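Local coordinates for putative host cell surface-exposed lipoprotein (Streptococcus phage TP-J34, PDB 4EQQ) that probably blocks superinfection of its lysogenised Streptococcus host as a surface lipoprotein, apparently by targeting the tape measure protein of incoming phage, at residues A18-K23 with Y53-S58; A26-M31 with Q65-K69. All coordinates share one frame; numbering follows the deposited sequence.

How the contacts relate
Both contacts draw on helix 13-28, contact 1 on its middle and contact 2 on its end and the turn beyond, with their centres about 14 Å apart. Contact 1 is buried: it packs helix 13-28 on helix 48-57 through alanines, Val19 and the hydroxyl-bearing Ser58, with Tyr53 at the side and one lysine-to-carbonyl bond at its margin. Contact 2 is partly buried and joins the two halves of the chain, setting the end of helix 13-28 and its turn against helix 62-77. Its chemistry is more polar, with an imidazole face, a glutamine amide, a water and a sulfate shared with the second subunit.

Contact 1. Residues A18-K23 with Y53-S58; sequences AVSKAK and YAVENS
Helix 13-28 packs here against the C-terminal part of helix 48-57, with Ala18, Val19 and Ala22 facing Ala54 and Ser58. The short segments approach to 8.5 Å between axes and cross at -59°, a closeness that small side chains permit: Ala18 CB lies 3.8 Å from Ala54 CB, and Ala22 CB adjoins both Ala54 and Ser58. Val19 reaches across with both branches. Its CG2, anti to the carbonyl carbon, rests 3.7 Å from Tyr53 CE2 and approaches that ring obliquely, while CG1 runs beside Ser58 OG. In this ectodomain of helix-turn-helix fold, Leu40 of helix 33-42 also touches Ala54, so the alanine is packed between two helices. The buried hydroxyl of Ser58 sits among Val19 and Ala22 carbons but is satisfied within its own segment, where OG gives a 2.6 Å hydrogen bond to Ala54 O. Likewise Asn57 turns back on its own segment: ND2 donates to Tyr53 O at 2.8 Å, nearly in the amide plane, and lies above one face of the Tyr53 ring toward its rim. At the exposed margin, Lys23 extends along Ser58 and bends at its last torsion (chi4 -73°), which brings NZ 2.9 Å from Ser58 O in a hydrogen bond that comes from above the carbonyl plane.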
# COMPACT_ATOMS: atom_id res chain seq x y z
N ALA A 18 -2.16 -5.52 -19.39
CA ALA A 18 -2.73 -4.73 -18.30
C ALA A 18 -3.31 -5.66 -17.22
O ALA A 18 -3.15 -5.36 -16.04
CB ALA A 18 -3.80 -3.77 -18.83
N VAL A 19 -3.96 -6.78 -17.62
CA VAL A 19 -4.52 -7.78 -16.69
C VAL A 19 -3.38 -8.39 -15.82
O VAL A 19 -3.51 -8.52 -14.61
CB VAL A 19 -5.33 -8.87 -17.44
CG1 VAL A 19 -5.49 -10.14 -16.59
CG2 VAL A 19 -6.71 -8.33 -17.87
N SER A 20 -2.27 -8.73 -16.47
CA SER A 20 -1.08 -9.29 -15.80
C SER A 20 -0.54 -8.28 -14.76
O SER A 20 -0.25 -8.64 -13.62
CB SER A 20 -0.01 -9.60 -16.85
OG SER A 20 1.15 -10.09 -16.19
N LYS A 21 -0.45 -7.00 -15.16
CA LYS A 21 0.01 -5.92 -14.30
C LYS A 21 -0.98 -5.69 -13.13
O LYS A 21 -0.55 -5.55 -11.99
CB LYS A 21 0.24 -4.64 -15.13
CG LYS A 21 0.87 -3.47 -14.38
CD LYS A 21 2.20 -3.81 -13.64
CE LYS A 21 3.38 -4.02 -14.56
NZ LYS A 21 4.66 -4.03 -13.82
N ALA A 22 -2.31 -5.70 -13.41
CA ALA A 22 -3.35 -5.53 -12.40
C ALA A 22 -3.24 -6.61 -11.30
O ALA A 22 -3.33 -6.29 -10.11
CB ALA A 22 -4.73 -5.57 -13.04
N LYS A 23 -3.01 -7.88 -11.71
CA LYS A 23 -2.83 -9.02 -10.80
C LYS A 23 -1.61 -8.82 -9.90
O LYS A 23 -1.66 -9.16 -8.73
CB LYS A 23 -2.65 -10.31 -11.60
CG LYS A 23 -3.93 -10.83 -12.21
CD LYS A 23 -3.67 -12.04 -13.11
CE LYS A 23 -4.95 -12.61 -13.67
NZ LYS A 23 -5.73 -13.32 -12.63
N TYR A 53 -10.83 -2.28 -18.68
CA TYR A 53 -10.96 -3.72 -18.93
C TYR A 53 -10.24 -4.52 -17.83
O TYR A 53 -10.82 -5.46 -17.28
CB TYR A 53 -10.37 -4.09 -20.30
CG TYR A 53 -10.39 -5.59 -20.56
CD1 TYR A 53 -11.54 -6.21 -21.05
CD2 TYR A 53 -9.27 -6.37 -20.32
CE1 TYR A 53 -11.57 -7.58 -21.27
CE2 TYR A 53 -9.29 -7.75 -20.52
CZ TYR A 53 -10.44 -8.35 -21.01
OH TYR A 53 -10.47 -9.70 -21.26
N ALA A 54 -8.96 -4.18 -17.55
CA ALA A 54 -8.16 -4.88 -16.54
C ALA A 54 -8.78 -4.90 -15.12
O ALA A 54 -8.80 -5.95 -14.49
CB ALA A 54 -6.74 -4.33 -16.50
N VAL A 55 -9.32 -3.77 -14.64
CA VAL A 55 -9.88 -3.74 -13.27
C VAL A 55 -11.07 -4.69 -13.06
O VAL A 55 -11.27 -5.15 -11.94
CB VAL A 55 -10.16 -2.32 -12.71
CG1 VAL A 55 -8.88 -1.48 -12.68
CG2 VAL A 55 -11.28 -1.62 -13.49
N GLU A 56 -11.81 -5.00 -14.14
CA GLU A 56 -12.99 -5.89 -14.12
C GLU A 56 -12.70 -7.34 -14.52
O GLU A 56 -13.51 -8.22 -14.20
CB GLU A 56 -14.08 -5.33 -15.08
CG GLU A 56 -14.72 -4.02 -14.63
CD GLU A 56 -15.50 -4.05 -13.32
OE1 GLU A 56 -15.78 -5.15 -12.80
OE2 GLU A 56 -15.84 -2.95 -12.84
N ASN A 57 -11.59 -7.58 -15.24
CA ASN A 57 -11.28 -8.88 -15.83
C ASN A 57 -10.00 -9.56 -15.38
O ASN A 57 -9.45 -10.40 -16.10
CB ASN A 57 -11.34 -8.72 -17.37
CG ASN A 57 -12.73 -8.38 -17.87
OD1 ASN A 57 -13.59 -9.24 -17.98
ND2 ASN A 57 -12.98 -7.09 -18.14
N SER A 58 -9.53 -9.24 -14.15
CA SER A 58 -8.31 -9.82 -13.61
C SER A 58 -8.56 -10.80 -12.46
O SER A 58 -7.60 -11.24 -11.82
CB SER A 58 -7.34 -8.72 -13.19
OG SER A 58 -7.03 -7.90 -14.30

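Contact 2. Residues A26-M31 with Q65-K69; sequences ASTVHM and QALEK. With SO4 (sulfate ion), chain D.
An inverse gamma turn centred on His30 follows helix 13-28 and presses on helix 62-77, bringing the two halves of the ectodomain together. The imidazole lies against the helix with Glu68 CB over the centre of one face, a CH-pi contact with CB 3.5 Å from the His30 ring centroid and 10° off the ring normal. The opposite face has Thr28 O above it, offset toward the rim, so the ring lies between the backbone of Thr28 and helix 62-77. The Glu68 chain bends at chi2 (-48°), and its carboxylate leads away to a salt bridge with Lys71. Gln65 crosses the histidine side chain at about a right angle; its CB packs 3.5 Å from Met31 O, and its bent chain carries the amide toward Ala26 of helix 13-28. Lys69 runs past the turn, CB 3.7 Å from His30 O and CD similarly close; its chain, bent at chi2 and chi4, ends with NZ at a water and a sulfate. NZ also meets Asp92 in a salt bridge and the hydroxyl of Tyr73. The water bridges His30 O (2.6 Å) and Lys69 NZ (2.8 Å). The sulfate, probably from the crystallisation liquor, is also hydrogen-bonded to Lys69 NZ and Gln72 NE2, both of the second subunit; in this chain its O2 accepts a 2.6 Å hydrogen bond from Lys69 NZ.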
# COMPACT_ATOMS: atom_id res chain seq x y z
N ALA A 26 -2.56 -6.06 -7.29
CA ALA A 26 -3.51 -6.63 -6.33
C ALA A 26 -2.88 -7.65 -5.37
O ALA A 26 -3.40 -7.86 -4.28
CB ALA A 26 -4.68 -7.25 -7.06
N SER A 27 -1.81 -8.32 -5.80
CA SER A 27 -1.14 -9.31 -4.96
C SER A 27 -0.08 -8.67 -4.02
O SER A 27 0.41 -9.35 -3.12
CB SER A 27 -0.49 -10.37 -5.83
OG SER A 27 0.61 -9.85 -6.56
N THR A 28 0.30 -7.38 -4.23
CA THR A 28 1.36 -6.72 -3.47
C THR A 28 0.89 -5.50 -2.69
O THR A 28 1.20 -5.37 -1.51
CB THR A 28 2.57 -6.37 -4.39
OG1 THR A 28 2.18 -5.34 -5.29
CG2 THR A 28 3.07 -7.55 -5.20
N VAL A 29 0.17 -4.58 -3.35
CA VAL A 29 -0.37 -3.34 -2.78
C VAL A 29 -1.89 -3.57 -2.75
O VAL A 29 -2.45 -4.06 -3.73
CB VAL A 29 0.05 -2.09 -3.63
CG1 VAL A 29 -0.58 -0.80 -3.10
CG2 VAL A 29 1.57 -1.95 -3.67
N HIS A 30 -2.54 -3.31 -1.66
CA HIS A 30 -3.97 -3.66 -1.63
C HIS A 30 -4.95 -2.55 -2.07
O HIS A 30 -5.62 -1.93 -1.25
CB HIS A 30 -4.29 -4.34 -0.32
CG HIS A 30 -3.35 -5.48 -0.07
ND1 HIS A 30 -2.38 -5.40 0.90
CD2 HIS A 30 -3.24 -6.66 -0.71
CE1 HIS A 30 -1.73 -6.56 0.86
NE2 HIS A 30 -2.21 -7.34 -0.11
N MET A 31 -5.08 -2.37 -3.39
CA MET A 31 -5.86 -1.31 -4.03
C MET A 31 -7.31 -1.59 -4.22
O MET A 31 -7.72 -2.73 -4.50
CB MET A 31 -5.26 -0.98 -5.41
CG MET A 31 -3.82 -0.53 -5.36
SD MET A 31 -3.23 -0.22 -7.03
CE MET A 31 -1.48 -0.06 -6.71
N GLN A 65 -9.26 -7.34 -1.04
CA GLN A 65 -8.33 -6.21 -1.13
C GLN A 65 -8.60 -5.24 0.02
O GLN A 65 -7.66 -4.75 0.64
CB GLN A 65 -8.49 -5.46 -2.47
CG GLN A 65 -8.07 -6.25 -3.70
CD GLN A 65 -6.62 -6.62 -3.66
OE1 GLN A 65 -6.27 -7.79 -3.55
NE2 GLN A 65 -5.75 -5.65 -3.77
N ALA A 66 -9.89 -4.93 0.29
CA ALA A 66 -10.30 -4.03 1.37
C ALA A 66 -9.88 -4.60 2.72
O ALA A 66 -9.38 -3.85 3.55
CB ALA A 66 -11.80 -3.80 1.34
N LEU A 67 -10.10 -5.91 2.93
CA LEU A 67 -9.71 -6.58 4.18
C LEU A 67 -8.19 -6.46 4.43
O LEU A 67 -7.78 -6.11 5.53
CB LEU A 67 -10.17 -8.06 4.18
CG LEU A 67 -9.76 -8.93 5.38
CD1 LEU A 67 -10.14 -8.26 6.73
CD2 LEU A 67 -10.34 -10.33 5.27
N GLU A 68 -7.38 -6.75 3.40
CA GLU A 68 -5.92 -6.66 3.50
C GLU A 68 -5.47 -5.22 3.79
O GLU A 68 -4.59 -5.01 4.63
CB GLU A 68 -5.24 -7.26 2.25
CG GLU A 68 -5.38 -8.78 2.11
CD GLU A 68 -5.08 -9.59 3.36
OE1 GLU A 68 -5.99 -10.31 3.84
OE2 GLU A 68 -3.97 -9.44 3.92
N LYS A 69 -6.11 -4.23 3.15
CA LYS A 69 -5.78 -2.83 3.42
C LYS A 69 -6.19 -2.45 4.86
O LYS A 69 -5.46 -1.73 5.54
CB LYS A 69 -6.43 -1.88 2.39
CG LYS A 69 -5.80 -0.49 2.39
CD LYS A 69 -4.32 -0.53 1.96
CE LYS A 69 -3.62 0.80 2.09
NZ LYS A 69 -4.23 1.83 1.21
S SO4 D . -2.10 3.62 -1.10
O1 SO4 D . -2.04 2.51 -2.05
O2 SO4 D . -2.19 3.12 0.26
O3 SO4 D . -0.88 4.43 -1.21
O4 SO4 D . -3.26 4.46 -1.40
O HOH W 1 -5.79 0.63 -0.85